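Local coordinates for beta-fructofuranosidase, insoluble isoenzyme CWINV1 (Arabidopsis thaliana, PDB 2OXB), which hydrolyses terminal non-reducing beta-D-fructofuranoside residues, acting on sucrose and 1-kestose and, to a lower extent, on neokestose and levan, at residues Asn348-Ser353 with Ser520-Asn525; Val369-Lys374 with Leu524-Trp529; Met398-Lys403 with Phe512-Gly517; Met412-Lys417 with Val499-Ala504; Thr423-Arg428 with Leu473-Leu478. The protein carries 1 engineered substitution. All blocks are in the same frame, centred on the assembly; numbering follows the deposited sequence.

Contact 1 of 5, residues Asn348-Ser353 with Ser520-Asn525; sequences NKVLKS and SVDVLN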
# COMPACT_ATOMS: atom_id res chain seq x y z
N ASN A 348 21.19 9.04 22.77
CA ASN A 348 21.14 10.04 23.81
C ASN A 348 21.63 11.42 23.37
O ASN A 348 22.63 11.92 23.90
CB ASN A 348 21.94 9.56 25.01
CG ASN A 348 21.46 8.22 25.51
OD1 ASN A 348 22.24 7.28 25.63
ND2 ASN A 348 20.17 8.13 25.79
N LYS A 349 20.93 12.03 22.41
CA LYS A 349 21.27 13.38 21.92
C LYS A 349 20.07 14.31 22.09
O LYS A 349 18.96 14.01 21.67
CB LYS A 349 21.68 13.38 20.43
CG LYS A 349 23.11 12.90 20.11
CD LYS A 349 24.23 13.81 20.65
CE LYS A 349 24.27 15.19 20.01
NZ LYS A 349 23.24 16.11 20.56
N VAL A 350 20.32 15.46 22.71
CA VAL A 350 19.28 16.42 22.96
C VAL A 350 18.93 17.23 21.72
O VAL A 350 19.79 17.51 20.87
CB VAL A 350 19.70 17.34 24.07
CG1 VAL A 350 19.75 16.56 25.36
CG2 VAL A 350 21.08 17.92 23.76
N LEU A 351 17.66 17.60 21.62
CA LEU A 351 17.15 18.39 20.50
C LEU A 351 16.55 19.66 21.06
O LEU A 351 15.34 19.75 21.25
CB LEU A 351 16.09 17.60 19.73
CG LEU A 351 16.59 16.84 18.50
CD1 LEU A 351 15.58 15.80 18.09
CD2 LEU A 351 16.83 17.84 17.38
N LYS A 352 17.41 20.64 21.33
CA LYS A 352 16.98 21.93 21.88
C LYS A 352 15.91 22.58 21.01
O LYS A 352 15.81 22.29 19.83
CB LYS A 352 18.18 22.86 22.02
CG LYS A 352 19.13 22.46 23.13
CD LYS A 352 20.60 22.53 22.71
CE LYS A 352 21.04 21.29 21.89
NZ LYS A 352 20.35 21.14 20.56
N SER A 353 15.11 23.45 21.61
CA SER A 353 14.06 24.11 20.86
C SER A 353 14.55 24.60 19.49
O SER A 353 15.42 25.48 19.39
CB SER A 353 13.49 25.29 21.66
OG SER A 353 12.37 25.87 21.00
N SER A 520 11.86 21.00 24.15
CA SER A 520 12.91 20.19 23.55
C SER A 520 12.69 18.70 23.83
O SER A 520 12.40 18.31 24.96
CB SER A 520 14.27 20.61 24.13
OG SER A 520 14.56 21.98 23.86
N VAL A 521 12.82 17.86 22.81
CA VAL A 521 12.65 16.42 22.99
C VAL A 521 14.00 15.72 22.90
O VAL A 521 14.97 16.32 22.44
CB VAL A 521 11.71 15.82 21.92
CG1 VAL A 521 10.28 16.27 22.18
CG2 VAL A 521 12.16 16.26 20.53
N ASP A 522 14.07 14.46 23.33
CA ASP A 522 15.32 13.70 23.30
C ASP A 522 15.35 12.53 22.31
O ASP A 522 14.33 11.90 22.02
CB ASP A 522 15.66 13.17 24.70
CG ASP A 522 16.31 14.23 25.59
OD1 ASP A 522 17.30 14.87 25.16
OD2 ASP A 522 15.84 14.43 26.73
N VAL A 523 16.54 12.25 21.78
CA VAL A 523 16.73 11.15 20.84
C VAL A 523 17.29 9.99 21.65
O VAL A 523 18.47 9.96 21.98
CB VAL A 523 17.74 11.54 19.71
CG1 VAL A 523 17.77 10.46 18.63
CG2 VAL A 523 17.32 12.87 19.08
N LEU A 524 16.43 9.04 21.99
CA LEU A 524 16.84 7.90 22.78
C LEU A 524 17.80 7.03 21.98
O LEU A 524 18.68 6.37 22.53
CB LEU A 524 15.62 7.07 23.16
CG LEU A 524 15.86 5.99 24.20
CD1 LEU A 524 16.02 6.62 25.57
CD2 LEU A 524 14.68 5.04 24.18
N ASN A 525 17.63 7.06 20.66
CA ASN A 525 18.44 6.27 19.75
C ASN A 525 18.05 6.61 18.31
O ASN A 525 16.97 7.15 18.07
CB ASN A 525 18.19 4.78 20.02
CG ASN A 525 19.18 3.90 19.32
OD1 ASN A 525 19.06 2.68 19.35
ND2 ASN A 525 20.17 4.50 18.68
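L351 and V523, the two residues most enclosed here, meet at a slant on one face of an antiparallel strand pair. V523 holds CG2 beside its own backbone N and CG1 anti to it (chi1 -172°), which brings CG2 within 3.5 Å of CD1 of L351. V521 lies on the same face and touches L351 less closely, CG2 to CB at 4.2 Å. The backbones are tied beside these side chains: K349 N gives a hydrogen bond to V523 O (3.2 Å), V523 N returns one to K349 O (3.0 Å), and L351 N reaches V521 O at 3.1 Å. N348 and K349 both face V523, which makes a G1 beta bulge at this end. At the other end S520 turns its side chain toward the 348-353 segment, CB lying against L351 O and OG beside CA of K352. On the opposite face V350 and D522 run side by side. L351, V521 and V523 are buried, and L351 and V523 join F373 and V371 of strand 367-374 on this inward face of the beta-sandwich sheet. The pairing is amphipathic: L351, V521 and V523 inside, a seam of backbone N-H...O=C hydrogen bonds, and an outer face where the D522 carboxylate lies next to a valine.

Contact 2 of 5, residues Val369-Lys374 with Leu524-Trp529; sequences VEVLFK and LNLNAW
V369 sends CG1 to within 4.0 Å of CD1 of L526, opening an antiparallel pairing of two neighbouring strands in one sheet of the C-terminal beta sandwich of this family 32 glycosidase; the axes of the short segments run 4.8 Å apart at 178°. Next, E370 uses its backbone O to accept a hydrogen bond from N527 N (2.9 Å), while the CA-H of L526 points to the same oxygen. Its side chain extends past CG, with CG anti to the backbone N (chi1 -166°), and sets OE1 in the plane of the W529 ring, at the edge, 3.6 Å from CZ3; carboxylate and ring stand 82° apart. W529 also makes a cation-pi contact with R339. V371 forms a non-hydrogen-bonded pair with L526, CG2 lying 3.4 Å from its CD1, and CG1 covers one face of the F373 ring over its centre. That apolar side continues to L411 of strand 406-415, in the other sheet. L372 is bonded at both ends of its backbone: its N gives to N525 O (3.2 Å) and its O takes L524 N (3.1 Å). Last comes K374, whose CD passes L524 CD1 at 4.3 Å.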
# COMPACT_ATOMS: atom_id res chain seq x y z
N VAL A 369 16.07 4.73 7.61
CA VAL A 369 16.16 5.56 8.80
C VAL A 369 15.30 4.95 9.89
O VAL A 369 14.37 4.21 9.60
CB VAL A 369 15.66 7.00 8.56
CG1 VAL A 369 16.10 7.89 9.71
CG2 VAL A 369 16.17 7.51 7.23
N GLU A 370 15.61 5.26 11.14
CA GLU A 370 14.84 4.72 12.24
C GLU A 370 15.20 5.47 13.54
O GLU A 370 16.35 5.48 13.97
CB GLU A 370 15.12 3.21 12.36
CG GLU A 370 14.14 2.45 13.23
CD GLU A 370 14.28 0.94 13.10
OE1 GLU A 370 14.33 0.45 11.94
OE2 GLU A 370 14.32 0.24 14.14
N VAL A 371 14.21 6.12 14.14
CA VAL A 371 14.41 6.90 15.36
C VAL A 371 13.46 6.48 16.47
O VAL A 371 12.41 5.88 16.23
CB VAL A 371 14.17 8.43 15.11
CG1 VAL A 371 14.82 9.26 16.20
CG2 VAL A 371 14.68 8.83 13.73
N LEU A 372 13.84 6.80 17.70
CA LEU A 372 13.02 6.49 18.86
C LEU A 372 13.04 7.75 19.71
O LEU A 372 13.95 7.97 20.50
CB LEU A 372 13.61 5.30 19.63
CG LEU A 372 12.77 4.00 19.68
CD1 LEU A 372 12.57 3.43 18.29
CD2 LEU A 372 13.47 2.98 20.58
N PHE A 373 12.03 8.60 19.52
CA PHE A 373 11.94 9.86 20.25
C PHE A 373 11.37 9.66 21.65
O PHE A 373 10.48 8.84 21.87
CB PHE A 373 11.06 10.86 19.50
CG PHE A 373 11.63 11.30 18.18
CD1 PHE A 373 12.71 12.17 18.12
CD2 PHE A 373 11.04 10.89 16.98
CE1 PHE A 373 13.20 12.62 16.89
CE2 PHE A 373 11.51 11.34 15.75
CZ PHE A 373 12.59 12.21 15.71
N LYS A 374 11.90 10.44 22.60
CA LYS A 374 11.47 10.39 24.00
C LYS A 374 10.96 11.76 24.38
O LYS A 374 11.65 12.76 24.21
CB LYS A 374 12.65 9.99 24.89
CG LYS A 374 12.48 10.31 26.38
CD LYS A 374 13.75 9.95 27.17
CE LYS A 374 13.74 10.55 28.59
NZ LYS A 374 13.76 12.05 28.59
N LEU A 524 16.43 9.04 21.99
CA LEU A 524 16.84 7.90 22.78
C LEU A 524 17.80 7.03 21.98
O LEU A 524 18.68 6.37 22.53
CB LEU A 524 15.62 7.07 23.16
CG LEU A 524 15.86 5.99 24.20
CD1 LEU A 524 16.02 6.62 25.57
CD2 LEU A 524 14.68 5.04 24.18
N ASN A 525 17.63 7.06 20.66
CA ASN A 525 18.44 6.27 19.75
C ASN A 525 18.05 6.61 18.31
O ASN A 525 16.97 7.15 18.07
CB ASN A 525 18.19 4.78 20.02
CG ASN A 525 19.18 3.90 19.32
OD1 ASN A 525 19.06 2.68 19.35
ND2 ASN A 525 20.17 4.50 18.68
N LEU A 526 18.93 6.29 17.37
CA LEU A 526 18.67 6.55 15.94
C LEU A 526 19.69 5.81 15.08
O LEU A 526 20.90 6.02 15.22
CB LEU A 526 18.69 8.06 15.64
CG LEU A 526 18.86 8.59 14.20
CD1 LEU A 526 17.88 7.92 13.26
CD2 LEU A 526 18.67 10.10 14.17
N ASN A 527 19.20 4.95 14.20
CA ASN A 527 20.07 4.19 13.32
C ASN A 527 19.72 4.42 11.85
O ASN A 527 18.59 4.21 11.41
CB ASN A 527 20.02 2.69 13.65
CG ASN A 527 20.63 2.35 15.00
OD1 ASN A 527 20.92 1.19 15.29
ND2 ASN A 527 20.83 3.36 15.84
N ALA A 528 20.72 4.86 11.11
CA ALA A 528 20.60 5.11 9.69
C ALA A 528 21.50 4.09 9.00
O ALA A 528 22.70 4.01 9.29
CB ALA A 528 21.06 6.53 9.37
N TRP A 529 20.93 3.30 8.10
CA TRP A 529 21.71 2.32 7.39
C TRP A 529 21.70 2.63 5.90
O TRP A 529 20.64 2.79 5.31
CB TRP A 529 21.14 0.92 7.60
CG TRP A 529 21.10 0.49 9.02
CD1 TRP A 529 22.17 0.20 9.81
CD2 TRP A 529 19.94 0.31 9.82
NE1 TRP A 529 21.74 -0.16 11.07
CE2 TRP A 529 20.37 -0.10 11.10
CE3 TRP A 529 18.57 0.45 9.59
CZ2 TRP A 529 19.48 -0.38 12.14
CZ3 TRP A 529 17.68 0.18 10.62
CH2 TRP A 529 18.14 -0.23 11.88

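Contact 3 of 5, residues Met398-Lys403 with Phe512-Gly517; sequences MNVSVK and FAFNYG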
# COMPACT_ATOMS: atom_id res chain seq x y z
N MET A 398 -0.97 23.64 9.27
CA MET A 398 0.17 23.98 10.13
C MET A 398 1.42 23.38 9.52
O MET A 398 1.74 22.21 9.74
CB MET A 398 -0.04 23.45 11.55
CG MET A 398 -1.01 24.28 12.38
SD MET A 398 -1.26 23.63 14.02
CE MET A 398 -0.64 24.96 15.04
N ASN A 399 2.11 24.18 8.71
CA ASN A 399 3.33 23.71 8.09
C ASN A 399 4.38 23.40 9.16
O ASN A 399 4.09 23.38 10.36
CB ASN A 399 3.87 24.72 7.05
CG ASN A 399 3.81 26.16 7.53
OD1 ASN A 399 2.75 26.68 7.86
ND2 ASN A 399 4.97 26.81 7.54
N VAL A 400 5.61 23.16 8.70
CA VAL A 400 6.74 22.82 9.55
C VAL A 400 7.19 23.94 10.51
O VAL A 400 7.42 23.69 11.70
CB VAL A 400 7.93 22.39 8.65
CG1 VAL A 400 9.06 21.81 9.49
CG2 VAL A 400 7.42 21.39 7.61
N SER A 401 7.30 25.17 9.99
CA SER A 401 7.74 26.32 10.78
C SER A 401 6.75 26.84 11.82
O SER A 401 7.02 27.86 12.45
CB SER A 401 8.12 27.47 9.85
OG SER A 401 9.38 27.22 9.23
N VAL A 402 5.62 26.16 11.99
CA VAL A 402 4.65 26.57 12.99
C VAL A 402 4.86 25.73 14.24
O VAL A 402 4.61 24.52 14.22
CB VAL A 402 3.19 26.39 12.51
CG1 VAL A 402 2.22 26.77 13.62
CG2 VAL A 402 2.93 27.25 11.27
N LYS A 403 5.32 26.39 15.30
CA LYS A 403 5.62 25.75 16.59
C LYS A 403 4.44 25.17 17.36
O LYS A 403 3.29 25.57 17.19
CB LYS A 403 6.36 26.73 17.51
CG LYS A 403 7.78 27.11 17.09
CD LYS A 403 8.51 27.86 18.21
CE LYS A 403 9.90 28.31 17.79
NZ LYS A 403 10.58 29.09 18.86
N PHE A 512 18.53 14.69 8.25
CA PHE A 512 18.44 15.62 9.35
C PHE A 512 17.43 15.23 10.40
O PHE A 512 16.29 14.89 10.08
CB PHE A 512 18.08 17.02 8.84
CG PHE A 512 19.25 17.79 8.29
CD1 PHE A 512 20.15 18.43 9.16
CD2 PHE A 512 19.47 17.86 6.91
CE1 PHE A 512 21.25 19.12 8.66
CE2 PHE A 512 20.56 18.55 6.40
CZ PHE A 512 21.46 19.19 7.28
N ALA A 513 17.84 15.29 11.66
CA ALA A 513 16.93 14.97 12.74
C ALA A 513 16.63 16.32 13.35
O ALA A 513 17.52 16.97 13.88
CB ALA A 513 17.60 14.07 13.74
N PHE A 514 15.37 16.76 13.25
CA PHE A 514 15.02 18.06 13.80
C PHE A 514 13.92 18.09 14.87
O PHE A 514 13.34 17.07 15.24
CB PHE A 514 14.66 19.04 12.67
CG PHE A 514 13.42 18.68 11.91
CD1 PHE A 514 12.85 19.59 11.02
CD2 PHE A 514 12.79 17.45 12.10
CE1 PHE A 514 11.67 19.28 10.34
CE2 PHE A 514 11.62 17.13 11.42
CZ PHE A 514 11.06 18.04 10.54
N ASN A 515 13.66 19.30 15.35
CA ASN A 515 12.67 19.59 16.38
C ASN A 515 12.64 21.11 16.45
O ASN A 515 13.41 21.71 17.19
CB ASN A 515 13.10 18.99 17.73
CG ASN A 515 12.33 19.58 18.91
OD1 ASN A 515 11.10 19.68 18.88
ND2 ASN A 515 13.06 19.94 19.95
N TYR A 516 11.77 21.71 15.66
CA TYR A 516 11.65 23.16 15.64
C TYR A 516 10.55 23.64 16.58
O TYR A 516 10.18 24.82 16.56
CB TYR A 516 11.36 23.63 14.21
CG TYR A 516 12.56 23.60 13.28
CD1 TYR A 516 12.41 23.31 11.93
CD2 TYR A 516 13.84 23.86 13.77
CE1 TYR A 516 13.52 23.26 11.07
CE2 TYR A 516 14.95 23.82 12.93
CZ TYR A 516 14.79 23.52 11.58
OH TYR A 516 15.89 23.45 10.77
N GLY A 517 10.04 22.73 17.41
CA GLY A 517 8.98 23.08 18.34
C GLY A 517 9.46 23.79 19.60
O GLY A 517 10.66 24.06 19.76
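The carbonyl oxygen of Y516 lies against the aliphatic chain of K403, with CG at 3.4 Å, CE at 3.7 Å and CD at 3.8 Å from that O. The lysine can lie along it because its chain is fully extended beyond CG, which itself stands anti to the carbonyl carbon (chi1 -69°). No hydrogen bond joins the two segments. Their other meeting point is V400, near the start of a type I turn from N399 to V402. Its CG1, anti to the backbone N (chi1 -171°), points to the sheet and touches two rings: CE1 of F514 at 3.7 Å, approached obliquely, and CD1 of Y516 at 4.4 Å, near the ring plane at its edge. The valine and F514 side chains cross at about a right angle. S424 and Y426 of strand 423-431 also touch V400, so the loop that follows helix 391-397 lies over two strands of one sandwich sheet. Y516 lies just past the end of strand 510-515, and next to it G517 O receives a hydrogen bond from S353 OG. Apart from Y516 O, which the K403 methylenes touch, carbons do the meeting; the V400 half probably depends on shape and exclusion of water, while K403 lies at the surface.

Contact 4 of 5, residues Met412-Lys417 with Val499-Ala504; sequences MVLASK and VYPKLA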
# COMPACT_ATOMS: atom_id res chain seq x y z
N MET A 412 14.15 14.81 8.34
CA MET A 412 14.28 15.58 7.10
C MET A 412 15.17 14.71 6.21
O MET A 412 16.36 14.50 6.50
CB MET A 412 14.94 16.93 7.34
CG MET A 412 14.23 17.79 8.36
SD MET A 412 14.56 19.55 8.12
CE MET A 412 15.84 19.82 9.28
N VAL A 413 14.57 14.17 5.16
CA VAL A 413 15.27 13.30 4.22
C VAL A 413 15.53 14.02 2.92
O VAL A 413 14.91 15.06 2.66
CB VAL A 413 14.48 12.02 3.93
CG1 VAL A 413 14.28 11.22 5.22
CG2 VAL A 413 13.13 12.39 3.31
N LEU A 414 16.42 13.46 2.11
CA LEU A 414 16.80 14.04 0.83
C LEU A 414 16.88 15.54 1.00
O LEU A 414 16.53 16.29 0.10
CB LEU A 414 15.78 13.71 -0.28
CG LEU A 414 15.77 12.32 -0.92
CD1 LEU A 414 15.12 11.35 0.04
CD2 LEU A 414 15.02 12.34 -2.24
N ALA A 415 17.31 15.98 2.17
CA ALA A 415 17.43 17.40 2.43
C ALA A 415 18.57 17.95 1.57
O ALA A 415 19.56 17.26 1.30
CB ALA A 415 17.68 17.65 3.90
N SER A 416 18.42 19.20 1.14
CA SER A 416 19.41 19.86 0.28
C SER A 416 20.62 20.31 1.11
O SER A 416 20.68 20.10 2.32
CB SER A 416 18.74 21.05 -0.41
OG SER A 416 19.44 21.44 -1.57
N LYS A 417 21.61 20.92 0.45
CA LYS A 417 22.80 21.38 1.15
C LYS A 417 22.40 22.17 2.40
O LYS A 417 22.56 21.70 3.53
CB LYS A 417 23.67 22.25 0.22
CG LYS A 417 22.98 22.66 -1.07
CD LYS A 417 22.73 21.47 -2.01
CE LYS A 417 24.04 20.98 -2.63
NZ LYS A 417 23.85 20.05 -3.76
N VAL A 499 9.03 12.44 -4.08
CA VAL A 499 9.79 13.69 -4.16
C VAL A 499 10.71 13.70 -5.38
O VAL A 499 11.16 12.65 -5.85
CB VAL A 499 10.61 13.93 -2.84
CG1 VAL A 499 11.55 12.77 -2.56
CG2 VAL A 499 11.39 15.24 -2.94
N TYR A 500 10.97 14.90 -5.90
CA TYR A 500 11.80 15.07 -7.08
C TYR A 500 12.64 16.34 -6.91
O TYR A 500 12.37 17.38 -7.53
CB TYR A 500 10.89 15.19 -8.30
CG TYR A 500 9.91 14.04 -8.44
CD1 TYR A 500 10.30 12.85 -9.06
CD2 TYR A 500 8.59 14.15 -7.98
CE1 TYR A 500 9.40 11.79 -9.21
CE2 TYR A 500 7.68 13.09 -8.13
CZ TYR A 500 8.09 11.92 -8.75
OH TYR A 500 7.21 10.87 -8.96
N PRO A 501 13.66 16.26 -6.05
CA PRO A 501 14.57 17.38 -5.76
C PRO A 501 15.61 17.59 -6.85
O PRO A 501 16.06 16.63 -7.49
CB PRO A 501 15.20 16.96 -4.44
CG PRO A 501 15.36 15.48 -4.64
CD PRO A 501 14.03 15.07 -5.27
N LYS A 502 15.99 18.85 -7.04
CA LYS A 502 16.98 19.21 -8.04
C LYS A 502 18.41 19.27 -7.47
O LYS A 502 19.38 19.10 -8.20
CB LYS A 502 16.61 20.55 -8.69
CG LYS A 502 15.42 20.49 -9.65
CD LYS A 502 15.80 19.87 -11.00
CE LYS A 502 16.54 20.87 -11.90
NZ LYS A 502 16.90 20.35 -13.26
N LEU A 503 18.52 19.50 -6.15
CA LEU A 503 19.80 19.57 -5.46
C LEU A 503 20.06 18.34 -4.60
O LEU A 503 21.20 17.94 -4.39
CB LEU A 503 19.87 20.81 -4.56
CG LEU A 503 20.10 22.16 -5.25
CD1 LEU A 503 19.53 23.27 -4.39
CD2 LEU A 503 21.58 22.36 -5.53
N ALA A 504 18.98 17.74 -4.10
CA ALA A 504 19.10 16.56 -3.25
C ALA A 504 19.08 15.26 -4.08
O ALA A 504 18.04 14.59 -4.17
CB ALA A 504 17.98 16.55 -2.23
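L414 and V499 reach past one another from facing sides, and CD2 of L414 comes within 3.5 Å of CG1 of V499. The same methyl meets the ring of P501 on a slanting line, 4.0 Å from CG, so a single leucine branch serves two residues of the 499-504 loop. L414 points to that loop with CG anti to its carbonyl carbon (chi1 -76°), and nearer its base CB lies 4.1 Å from CB of A504. These contacts sit where strand 406-415 turns a corner at L414; the loop arriving from strand 493-498, an outermost strand of the other sandwich sheet, packs against that corner on its way to strand 510-515. I479 of strand 473-480 adds to the surroundings of L414. Farther out, K417 and L503 cross at about a right angle. The lysine bends at chi2 and chi3, laying CD 3.8 Å from CD2 of L503 and leaving NZ a weak hydrogen bond to L503 O (3.4 Å). CB and CD1 of L503 both lie against S416 OG. With an alanine at L503 both branches go, and the K417 chain would probably lose most of its apolar rest, the CD2 methyl, and be freer to swing. E421, through OE1, accepts hydrogen bonds from the backbone N of L503 and of A504.

Contact 5 of 5, residues Thr423-Arg428 with Leu473-Leu478; sequences TSVYFR and LSLRAL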
# COMPACT_ATOMS: atom_id res chain seq x y z
N THR A 423 12.43 17.32 2.82
CA THR A 423 11.17 16.66 3.12
C THR A 423 11.15 16.48 4.61
O THR A 423 12.18 16.18 5.21
CB THR A 423 11.06 15.33 2.36
OG1 THR A 423 10.73 15.60 0.99
CG2 THR A 423 10.00 14.44 2.98
N SER A 424 10.00 16.66 5.24
CA SER A 424 9.96 16.57 6.68
C SER A 424 8.82 15.82 7.32
O SER A 424 7.74 16.36 7.53
CB SER A 424 10.00 17.99 7.25
OG SER A 424 9.15 18.83 6.47
N VAL A 425 9.06 14.55 7.63
CA VAL A 425 8.07 13.73 8.29
C VAL A 425 8.35 13.92 9.78
O VAL A 425 9.50 13.84 10.22
CB VAL A 425 8.24 12.26 7.92
CG1 VAL A 425 7.30 11.40 8.74
CG2 VAL A 425 7.97 12.08 6.43
N TYR A 426 7.31 14.20 10.56
CA TYR A 426 7.52 14.42 11.97
C TYR A 426 6.28 14.12 12.78
O TYR A 426 5.27 13.64 12.26
CB TYR A 426 7.94 15.87 12.18
CG TYR A 426 6.97 16.86 11.59
CD1 TYR A 426 5.74 17.09 12.18
CD2 TYR A 426 7.28 17.56 10.43
CE1 TYR A 426 4.83 17.98 11.64
CE2 TYR A 426 6.38 18.47 9.87
CZ TYR A 426 5.15 18.67 10.49
OH TYR A 426 4.25 19.56 9.95
N PHE A 427 6.37 14.42 14.08
CA PHE A 427 5.29 14.21 15.04
C PHE A 427 4.90 15.50 15.74
O PHE A 427 5.67 16.46 15.79
CB PHE A 427 5.74 13.24 16.13
CG PHE A 427 5.85 11.82 15.67
CD1 PHE A 427 4.72 11.11 15.27
CD2 PHE A 427 7.09 11.18 15.66
CE1 PHE A 427 4.81 9.79 14.88
CE2 PHE A 427 7.20 9.84 15.26
CZ PHE A 427 6.05 9.15 14.87
N ARG A 428 3.68 15.51 16.29
CA ARG A 428 3.11 16.62 17.06
C ARG A 428 2.18 15.99 18.09
O ARG A 428 1.25 15.27 17.73
CB ARG A 428 2.31 17.54 16.17
CG ARG A 428 3.11 18.53 15.39
CD ARG A 428 2.32 18.88 14.16
NE ARG A 428 2.86 20.02 13.44
CZ ARG A 428 2.51 21.27 13.69
NH1 ARG A 428 1.62 21.53 14.63
NH2 ARG A 428 3.04 22.25 12.97
N LEU A 473 8.43 7.43 21.03
CA LEU A 473 7.76 7.32 19.74
C LEU A 473 8.72 6.89 18.64
O LEU A 473 9.77 7.49 18.43
CB LEU A 473 7.10 8.64 19.35
CG LEU A 473 7.33 9.85 20.26
CD1 LEU A 473 7.02 11.10 19.46
CD2 LEU A 473 6.47 9.76 21.52
N SER A 474 8.32 5.83 17.94
CA SER A 474 9.10 5.28 16.84
C SER A 474 8.71 5.99 15.54
O SER A 474 7.66 6.64 15.46
CB SER A 474 8.84 3.78 16.68
OG SER A 474 9.35 3.03 17.76
N LEU A 475 9.57 5.84 14.54
CA LEU A 475 9.38 6.43 13.22
C LEU A 475 10.48 5.90 12.31
O LEU A 475 11.66 6.16 12.54
CB LEU A 475 9.44 7.95 13.28
CG LEU A 475 9.39 8.69 11.93
CD1 LEU A 475 8.13 8.31 11.17
CD2 LEU A 475 9.45 10.17 12.16
N ARG A 476 10.10 5.14 11.30
CA ARG A 476 11.08 4.59 10.39
C ARG A 476 10.95 5.30 9.07
O ARG A 476 9.91 5.86 8.77
CB ARG A 476 10.85 3.10 10.23
CG ARG A 476 11.85 2.43 9.35
CD ARG A 476 11.66 0.95 9.42
NE ARG A 476 12.28 0.29 8.29
CZ ARG A 476 12.12 -0.99 8.01
NH1 ARG A 476 11.35 -1.75 8.78
NH2 ARG A 476 12.71 -1.50 6.94
N ALA A 477 12.01 5.29 8.28
CA ALA A 477 11.97 5.95 7.00
C ALA A 477 12.78 5.22 5.94
O ALA A 477 14.00 5.18 6.02
CB ALA A 477 12.48 7.37 7.14
N LEU A 478 12.10 4.63 4.97
CA LEU A 478 12.80 3.97 3.89
C LEU A 478 13.18 5.14 3.00
O LEU A 478 12.33 5.99 2.71
CB LEU A 478 11.87 3.07 3.10
CG LEU A 478 11.50 1.68 3.61
CD1 LEU A 478 12.76 0.83 3.73
CD2 LEU A 478 10.78 1.79 4.94
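The ring of F427 is the large bump of this contact, and the hollow that takes it is framed by L473, S474 and L475. F427 holds CG beside its own backbone N (chi1 -72°), which sends the ring across to the facing strand. CD1 of L473 lies obliquely against one part of the ring, 3.8 Å from CD2, and CB of L475 meets another, 3.5 Å from CE2. S474 lends its backbone: the O lies at the ring edge, near the plane by CZ, while its OG leads elsewhere, to K490 NZ. Each leucine points toward the first strand as the phenylalanine points toward theirs, so the side chains interdigitate. L475 in turn is a bump for the first strand. With CG anti to its backbone N (chi1 174°) it stands between V425 and F427, CD1 at 4.0 Å from CG1 of V425 and CD2 at 3.8 Å from CE2 of F427. The two strands face each other across the core of the beta sandwich, each in its own sheet; their axes are 9.0 Å apart and run at 169°, too far for backbone pairing, and the space is bridged by side chains. With an alanine in place of F427, the ring between L473 and L475 goes, which would probably open a gap at that point of the core and leave both leucines freer to turn. F409, from the neighbouring strand 406-415, also touches L473.

Read from the N terminus, 348-353 opens the first loop, closed by contact 1 at 520-525. From 369-374, contact 2 ends farther along the same strand 521-530, so the second loop starts inside the first and its end runs past it, the two sharing L524 and N525; they place three neighbouring strands in one sheet. Inside both lies contact 3, where the loop from 398-403 meets the end of strand 510-515. Contact 4 is nested within it, setting the corner of strand 406-415 against the loop 499-504. Innermost is contact 5, facing strand 423-431 of one sheet with strand 473-480 of the other, the latter a neighbour of strand 367-374 in contact 2.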